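Local coordinates for protein glutathione transferase (Lolium rigidum, PDB 6ZB6) that probably catalyses the conjugation of glutathione to electrophilic xenobiotics, herbicides among them, as a phi-class detoxifying enzyme, at residues V15-V20 against A70-V75; L19-E24 against V84-E89; N171-T176 against K208-T213. All coordinates share one frame; numbering follows the deposited sequence.

Contact 1 of 3, residues V15-V20 against A70-V75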
# COMPACT_ATOMS: atom_id res chain seq x y z
N VAL A 15 -0.57 -5.56 -4.87
CA VAL A 15 -1.72 -5.50 -5.77
C VAL A 15 -2.73 -4.47 -5.28
O VAL A 15 -3.19 -3.61 -6.04
CB VAL A 15 -2.37 -6.89 -5.92
CG1 VAL A 15 -3.68 -6.78 -6.67
CG2 VAL A 15 -1.41 -7.87 -6.60
N ALA A 16 -3.11 -4.58 -4.00
CA ALA A 16 -4.07 -3.66 -3.40
C ALA A 16 -3.63 -2.22 -3.59
O ALA A 16 -4.47 -1.34 -3.80
CB ALA A 16 -4.23 -3.96 -1.90
N ARG A 17 -2.32 -1.96 -3.53
CA ARG A 17 -1.81 -0.60 -3.73
C ARG A 17 -2.33 -0.02 -5.04
O ARG A 17 -2.86 1.10 -5.07
CB ARG A 17 -0.28 -0.61 -3.68
CG ARG A 17 0.35 0.77 -3.87
CD ARG A 17 1.83 0.70 -4.25
NE ARG A 17 2.59 -0.21 -3.39
CZ ARG A 17 2.92 0.05 -2.13
NH1 ARG A 17 2.58 1.21 -1.57
NH2 ARG A 17 3.60 -0.84 -1.41
N VAL A 18 -2.21 -0.79 -6.12
CA VAL A 18 -2.68 -0.36 -7.44
C VAL A 18 -4.20 -0.20 -7.45
O VAL A 18 -4.74 0.77 -7.99
CB VAL A 18 -2.22 -1.38 -8.51
CG1 VAL A 18 -2.76 -0.99 -9.91
CG2 VAL A 18 -0.69 -1.53 -8.49
N LEU A 19 -4.92 -1.16 -6.87
CA LEU A 19 -6.38 -1.09 -6.89
C LEU A 19 -6.87 0.17 -6.20
O LEU A 19 -7.85 0.78 -6.64
CB LEU A 19 -6.98 -2.34 -6.24
CG LEU A 19 -6.53 -3.69 -6.80
CD1 LEU A 19 -7.35 -4.85 -6.21
CD2 LEU A 19 -6.58 -3.71 -8.34
N VAL A 20 -6.21 0.59 -5.12
CA VAL A 20 -6.57 1.84 -4.45
C VAL A 20 -6.51 3.00 -5.44
O VAL A 20 -7.46 3.79 -5.56
CB VAL A 20 -5.66 2.09 -3.23
CG1 VAL A 20 -5.80 3.54 -2.78
CG2 VAL A 20 -6.04 1.13 -2.07
N ALA A 70 5.20 2.09 -9.82
CA ALA A 70 5.25 2.51 -11.22
C ALA A 70 3.89 2.36 -11.89
O ALA A 70 3.42 3.27 -12.59
CB ALA A 70 6.31 1.72 -11.99
N ILE A 71 3.26 1.19 -11.71
CA ILE A 71 1.91 0.99 -12.22
C ILE A 71 0.98 2.08 -11.71
O ILE A 71 0.18 2.65 -12.46
CB ILE A 71 1.38 -0.40 -11.84
CG1 ILE A 71 2.24 -1.53 -12.43
CG2 ILE A 71 -0.08 -0.53 -12.27
CD1 ILE A 71 2.02 -2.89 -11.72
N SER A 72 1.05 2.38 -10.40
CA SER A 72 0.11 3.32 -9.81
C SER A 72 0.27 4.71 -10.40
O SER A 72 -0.73 5.39 -10.66
CB SER A 72 0.30 3.37 -8.29
OG SER A 72 -0.00 2.11 -7.70
N LYS A 73 1.51 5.17 -10.58
CA LYS A 73 1.69 6.50 -11.17
C LYS A 73 1.20 6.54 -12.61
O LYS A 73 0.64 7.55 -13.05
CB LYS A 73 3.16 6.93 -11.06
CG LYS A 73 3.55 7.28 -9.62
CD LYS A 73 4.92 7.96 -9.54
CE LYS A 73 6.03 6.93 -9.78
NZ LYS A 73 7.40 7.44 -9.42
N TYR A 74 1.38 5.45 -13.36
CA TYR A 74 0.84 5.41 -14.72
C TYR A 74 -0.68 5.55 -14.70
O TYR A 74 -1.26 6.27 -15.53
CB TYR A 74 1.25 4.11 -15.41
CG TYR A 74 0.59 3.90 -16.75
CD1 TYR A 74 1.13 4.46 -17.91
CD2 TYR A 74 -0.59 3.16 -16.86
CE1 TYR A 74 0.53 4.28 -19.13
CE2 TYR A 74 -1.20 2.97 -18.10
CZ TYR A 74 -0.63 3.53 -19.22
OH TYR A 74 -1.23 3.35 -20.45
N VAL A 75 -1.33 4.86 -13.77
CA VAL A 75 -2.79 4.97 -13.64
C VAL A 75 -3.19 6.41 -13.34
O VAL A 75 -4.10 6.97 -13.96
CB VAL A 75 -3.30 4.01 -12.56
CG1 VAL A 75 -4.70 4.44 -12.10
CG2 VAL A 75 -3.31 2.59 -13.09
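Arg17 and Val18 meet Ile71 and Ser72 where two helices of the thioredoxin-like N-terminal domain run side by side. Their local axes are nearly parallel, 9° apart, and approach to 8.9 Å. Going along the first helix, Arg17 comes first: its CG and CD pass Ser72 with the aliphatic part of the chain, CG lying 4.1 Å from Ser72 OG. A bend at chi3 (-47°) then turns the guanidinium group to other tasks, with NH2 bonded to Asn14, NE to Ser68 and NH1 to Asn171. This long residue thus pads the helix interface with its methylenes while its charged end reaches toward the side of the bound glutathione conjugate. Val18 follows and makes the apolar part of the contact. Its CG1, swung opposite the backbone N (chi1 177°), meets Ile71 CG2 at 3.6 Å, the two branched chains crossing at about a right angle. Compact beta-branched residues suit this narrow gap, and so does small Ser72, whose CA comes within 5.2 Å of Val18 CA. The serine hydroxyl is bonded to the Ser68 carbonyl of its own helix, which lets its oxygen rest against carbon: Ser72 OG lies 3.7 Å from Val18 CA.

Contact 2 of 3, residues L19-E24 against V84-E89. With NA (sodium ion), chain L.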
# COMPACT_ATOMS: atom_id res chain seq x y z
N LEU A 19 -4.92 -1.16 -6.87
CA LEU A 19 -6.38 -1.09 -6.89
C LEU A 19 -6.87 0.17 -6.20
O LEU A 19 -7.85 0.78 -6.64
CB LEU A 19 -6.98 -2.34 -6.24
CG LEU A 19 -6.53 -3.69 -6.80
CD1 LEU A 19 -7.35 -4.85 -6.21
CD2 LEU A 19 -6.58 -3.71 -8.34
N VAL A 20 -6.21 0.59 -5.12
CA VAL A 20 -6.57 1.84 -4.45
C VAL A 20 -6.51 3.00 -5.44
O VAL A 20 -7.46 3.79 -5.56
CB VAL A 20 -5.66 2.09 -3.23
CG1 VAL A 20 -5.80 3.54 -2.78
CG2 VAL A 20 -6.04 1.13 -2.07
N PHE A 21 -5.41 3.13 -6.18
CA PHE A 21 -5.31 4.29 -7.06
C PHE A 21 -6.26 4.17 -8.25
O PHE A 21 -6.81 5.19 -8.69
CB PHE A 21 -3.86 4.49 -7.48
CG PHE A 21 -2.99 4.87 -6.31
CD1 PHE A 21 -3.20 6.07 -5.65
CD2 PHE A 21 -2.03 3.99 -5.83
CE1 PHE A 21 -2.42 6.42 -4.56
CE2 PHE A 21 -1.25 4.33 -4.72
CZ PHE A 21 -1.44 5.54 -4.08
N LEU A 22 -6.51 2.95 -8.75
CA LEU A 22 -7.54 2.78 -9.75
C LEU A 22 -8.89 3.27 -9.24
O LEU A 22 -9.64 3.92 -9.97
CB LEU A 22 -7.63 1.31 -10.18
CG LEU A 22 -6.56 0.83 -11.16
CD1 LEU A 22 -6.48 -0.69 -11.17
CD2 LEU A 22 -6.80 1.40 -12.57
N GLU A 23 -9.22 2.96 -7.99
CA GLU A 23 -10.51 3.39 -7.46
C GLU A 23 -10.53 4.89 -7.22
O GLU A 23 -11.58 5.52 -7.37
CB GLU A 23 -10.83 2.63 -6.17
CG GLU A 23 -11.24 1.20 -6.41
CD GLU A 23 -12.61 1.09 -7.05
OE1 GLU A 23 -13.42 2.04 -6.91
OE2 GLU A 23 -12.88 0.05 -7.69
N GLU A 24 -9.38 5.48 -6.86
CA GLU A 24 -9.35 6.91 -6.59
C GLU A 24 -9.71 7.71 -7.84
O GLU A 24 -10.37 8.76 -7.74
CB GLU A 24 -7.97 7.32 -6.07
CG GLU A 24 -7.74 6.95 -4.58
CD GLU A 24 -8.46 7.87 -3.58
OE1 GLU A 24 -8.88 8.99 -3.95
OE2 GLU A 24 -8.60 7.47 -2.41
N VAL A 84 -9.21 14.95 -9.00
CA VAL A 84 -8.24 14.27 -8.14
C VAL A 84 -6.84 14.61 -8.64
O VAL A 84 -6.53 14.42 -9.82
CB VAL A 84 -8.44 12.74 -8.14
CG1 VAL A 84 -7.82 12.11 -6.91
CG2 VAL A 84 -9.92 12.40 -8.24
N ASP A 85 -5.99 15.12 -7.75
CA ASP A 85 -4.59 15.39 -8.05
C ASP A 85 -3.76 14.86 -6.89
O ASP A 85 -3.50 15.57 -5.92
CB ASP A 85 -4.35 16.88 -8.28
CG ASP A 85 -2.93 17.18 -8.74
OD1 ASP A 85 -2.21 16.24 -9.17
OD2 ASP A 85 -2.53 18.36 -8.66
N LEU A 86 -3.35 13.59 -6.99
CA LEU A 86 -2.57 12.96 -5.93
C LEU A 86 -1.07 13.13 -6.11
O LEU A 86 -0.32 12.96 -5.14
CB LEU A 86 -2.91 11.47 -5.84
CG LEU A 86 -4.34 11.20 -5.37
CD1 LEU A 86 -4.74 9.75 -5.55
CD2 LEU A 86 -4.47 11.61 -3.90
N LEU A 87 -0.61 13.48 -7.32
CA LEU A 87 0.82 13.62 -7.57
C LEU A 87 1.31 15.06 -7.53
O LEU A 87 2.50 15.28 -7.29
CB LEU A 87 1.18 13.00 -8.93
CG LEU A 87 0.99 11.47 -9.00
CD1 LEU A 87 1.25 10.95 -10.41
CD2 LEU A 87 1.87 10.75 -7.99
N ARG A 88 0.43 16.03 -7.78
CA ARG A 88 0.79 17.45 -7.71
C ARG A 88 1.87 17.82 -8.72
O ARG A 88 2.69 18.70 -8.48
CB ARG A 88 1.24 17.81 -6.29
CG ARG A 88 0.17 17.54 -5.27
CD ARG A 88 -0.85 18.63 -5.44
NE ARG A 88 -2.17 18.30 -4.91
CZ ARG A 88 -2.91 19.17 -4.23
NH1 ARG A 88 -2.44 20.38 -3.99
NH2 ARG A 88 -4.10 18.81 -3.79
N GLU A 89 1.86 17.16 -9.88
CA GLU A 89 2.97 17.33 -10.81
C GLU A 89 2.97 18.70 -11.49
O GLU A 89 4.01 19.10 -12.03
CB GLU A 89 2.95 16.19 -11.84
CG GLU A 89 3.28 14.87 -11.18
CD GLU A 89 3.44 13.71 -12.15
OE1 GLU A 89 2.56 13.51 -13.01
OE2 GLU A 89 4.45 12.99 -12.03
NA NA L . -2.00 13.72 -9.93
O HOH W 1 -3.76 11.99 -9.29
O HOH W 2 -0.66 15.97 -11.00
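Phe21 and Glu24, near the C-terminal end of helix 13-24, share one methyl of Leu86, in the loop between helix 68-78 and helix 92-127. This apolar contact brings Leu86 CD1 to the edge of the Phe21 ring, near its plane, 4.0 Å from Phe21 CD1, and the same methyl lies 4.1 Å from Glu24 CB. Leucine suits the place because one branch can serve both neighbours. Val84, less well ordered, brings CG2 to 3.7 Å from Glu24 O, by packing alone. Glu24 meets this patch mainly with CB and its carbonyl oxygen; bent at chi2 (-76°), it ends in a salt bridge to Arg204. Polar bonds shape the loop itself. Asp85 OD1, met from above the carboxylate plane, accepts from Arg88 N at 3.0 Å, closing an Asx motif, while Arg88 NE donates to Asp85 O in a nearly straight bond (165°). Metal binding adds a third element: sodium takes Asp85 OD1 at 2.6 Å and two waters, one accepting from Leu86 N and the other from Glu89 N. One carboxylate oxygen therefore serves both cation and turn, and the ion probably favours its ionised form. Ion and waters brace the loop internally; apolar side chains join it to the helix.

Contact 3 of 3, residues N171-T176 against K208-T213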
# COMPACT_ATOMS: atom_id res chain seq x y z
N ASN A 171 0.02 5.48 -0.25
CA ASN A 171 0.96 4.37 -0.33
C ASN A 171 1.18 3.67 1.00
O ASN A 171 1.66 2.53 1.03
CB ASN A 171 2.31 4.85 -0.87
CG ASN A 171 2.38 4.78 -2.39
OD1 ASN A 171 2.14 3.73 -2.97
ND2 ASN A 171 2.67 5.91 -3.04
N HIS A 172 0.83 4.33 2.11
CA HIS A 172 0.91 3.75 3.44
C HIS A 172 -0.21 2.77 3.74
O HIS A 172 -0.11 2.02 4.72
CB HIS A 172 0.90 4.87 4.50
CG HIS A 172 2.18 5.64 4.58
ND1 HIS A 172 2.53 6.62 3.67
CD2 HIS A 172 3.22 5.56 5.45
CE1 HIS A 172 3.71 7.12 3.98
NE2 HIS A 172 4.15 6.50 5.07
N PHE A 173 -1.26 2.71 2.91
CA PHE A 173 -2.44 1.92 3.28
C PHE A 173 -2.20 0.41 3.31
O PHE A 173 -2.51 -0.22 4.33
CB PHE A 173 -3.62 2.26 2.37
CG PHE A 173 -4.66 1.20 2.37
CD1 PHE A 173 -5.51 1.06 3.46
CD2 PHE A 173 -4.77 0.31 1.32
CE1 PHE A 173 -6.46 0.06 3.49
CE2 PHE A 173 -5.70 -0.68 1.32
CZ PHE A 173 -6.57 -0.82 2.42
N PRO A 174 -1.73 -0.23 2.24
CA PRO A 174 -1.84 -1.71 2.18
C PRO A 174 -1.10 -2.45 3.28
O PRO A 174 -1.66 -3.38 3.86
CB PRO A 174 -1.25 -2.06 0.80
CG PRO A 174 -1.38 -0.80 0.01
CD PRO A 174 -1.19 0.32 0.98
N TYR A 175 0.14 -2.06 3.60
CA TYR A 175 0.82 -2.78 4.68
C TYR A 175 0.29 -2.37 6.05
O TYR A 175 0.19 -3.21 6.94
CB TYR A 175 2.33 -2.57 4.62
CG TYR A 175 3.03 -3.35 3.53
CD1 TYR A 175 3.07 -2.86 2.24
CD2 TYR A 175 3.66 -4.57 3.79
CE1 TYR A 175 3.70 -3.56 1.23
CE2 TYR A 175 4.31 -5.27 2.78
CZ TYR A 175 4.33 -4.76 1.49
OH TYR A 175 4.97 -5.42 0.46
N THR A 176 -0.02 -1.08 6.24
CA THR A 176 -0.52 -0.65 7.55
C THR A 176 -1.88 -1.28 7.84
O THR A 176 -2.18 -1.63 8.99
CB THR A 176 -0.61 0.87 7.62
OG1 THR A 176 0.67 1.43 7.33
CG2 THR A 176 -1.05 1.36 9.03
N LYS A 208 -12.03 2.26 1.65
CA LYS A 208 -13.04 1.37 2.20
C LYS A 208 -13.32 0.21 1.26
O LYS A 208 -13.47 -0.94 1.69
CB LYS A 208 -14.33 2.13 2.48
CG LYS A 208 -14.36 2.79 3.83
CD LYS A 208 -15.22 4.03 3.81
CE LYS A 208 -16.33 3.95 4.84
NZ LYS A 208 -17.07 5.23 4.92
N LYS A 209 -13.37 0.50 -0.04
CA LYS A 209 -13.73 -0.52 -1.01
C LYS A 209 -12.65 -1.59 -1.11
O LYS A 209 -12.95 -2.78 -1.08
CB LYS A 209 -13.99 0.13 -2.37
CG LYS A 209 -14.34 -0.85 -3.47
CD LYS A 209 -15.09 -0.17 -4.58
CE LYS A 209 -15.26 -1.08 -5.78
NZ LYS A 209 -15.97 -0.36 -6.88
N ILE A 210 -11.38 -1.18 -1.23
CA ILE A 210 -10.33 -2.17 -1.44
C ILE A 210 -10.07 -2.96 -0.16
O ILE A 210 -9.82 -4.17 -0.20
CB ILE A 210 -9.05 -1.48 -1.96
CG1 ILE A 210 -9.32 -0.86 -3.34
CG2 ILE A 210 -7.90 -2.48 -2.05
CD1 ILE A 210 -10.06 -1.80 -4.30
N SER A 211 -10.14 -2.30 1.00
CA SER A 211 -9.88 -3.05 2.23
C SER A 211 -10.92 -4.14 2.44
O SER A 211 -10.62 -5.20 3.00
CB SER A 211 -9.81 -2.10 3.44
OG SER A 211 -11.01 -1.38 3.62
N ALA A 212 -12.14 -3.93 1.93
CA ALA A 212 -13.18 -4.96 2.01
C ALA A 212 -12.89 -6.14 1.09
O ALA A 212 -13.39 -7.24 1.32
CB ALA A 212 -14.54 -4.36 1.66
N THR A 213 -12.11 -5.95 0.03
CA THR A 213 -11.76 -7.07 -0.83
C THR A 213 -10.51 -7.79 -0.38
O THR A 213 -10.25 -8.90 -0.84
CB THR A 213 -11.58 -6.61 -2.29
OG1 THR A 213 -10.32 -5.94 -2.43
CG2 THR A 213 -12.69 -5.67 -2.70
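The Phe173 ring meets Ser211 at its edge: Ser211 CB lies near the ring plane, 3.6 Å from Phe173 CZ and 4.0 Å from Phe173 CE1. Ile210 CG2 approaches obliquely and more loosely, 4.4 Å from Phe173 CE2. From outside the two segments the Phe177 ring joins Phe173 with the planes inclined by about 40°. Phe173 is placed by a chi1 of 160°, which carries the ring away from the backbone N and out toward helix 205-214, where a long, flat apolar residue can span the gap. Small Ser211 leaves room for the ring's far end. Its OG sits between the backbone N and the carbonyl carbon (chi1 60°) and is held by Ile207 O; it is CB that meets the ring. Hydroxyls also brace the backbone on each side. Thr176 OG1 donates to His172 O at 2.8 Å, and Thr213 OG1 donates to Ile210 O at 2.9 Å, on a lone pair in the carbonyl plane. Ile210 O also accepts from Thr213 N, so two donors from one residue grip it near the end of the helix. Tyr175, two residues on from Phe173, touches the bound glutathione conjugate. Helix 173-179 belongs to the helical C-terminal domain, and where it meets helix 205-214 Phe173 packs on Trp198 and Met202 of helix 192-202 and on Val20 of helix 13-24, from the thioredoxin-like domain.

Helix 13-24 is the common thread. Contact 1 sets it beside helix 68-78 within the N-terminal domain, and contact 2, its centre about 9 Å from that of contact 1, uses the next turn of the same helix, overlaps it at Leu19 and Val20, and reaches the loop that leads to helix 92-127. Contact 3 comes later in the chain, its centre about 12 Å from that of contact 1 and about 14 Å from that of contact 2, between two helices beyond that loop. It touches the same helix through Leu19 on Ile210. Helix 13-24 thus packs against elements from both parts of the chain, joining the thioredoxin-like domain to the helical one beside the glutathione site.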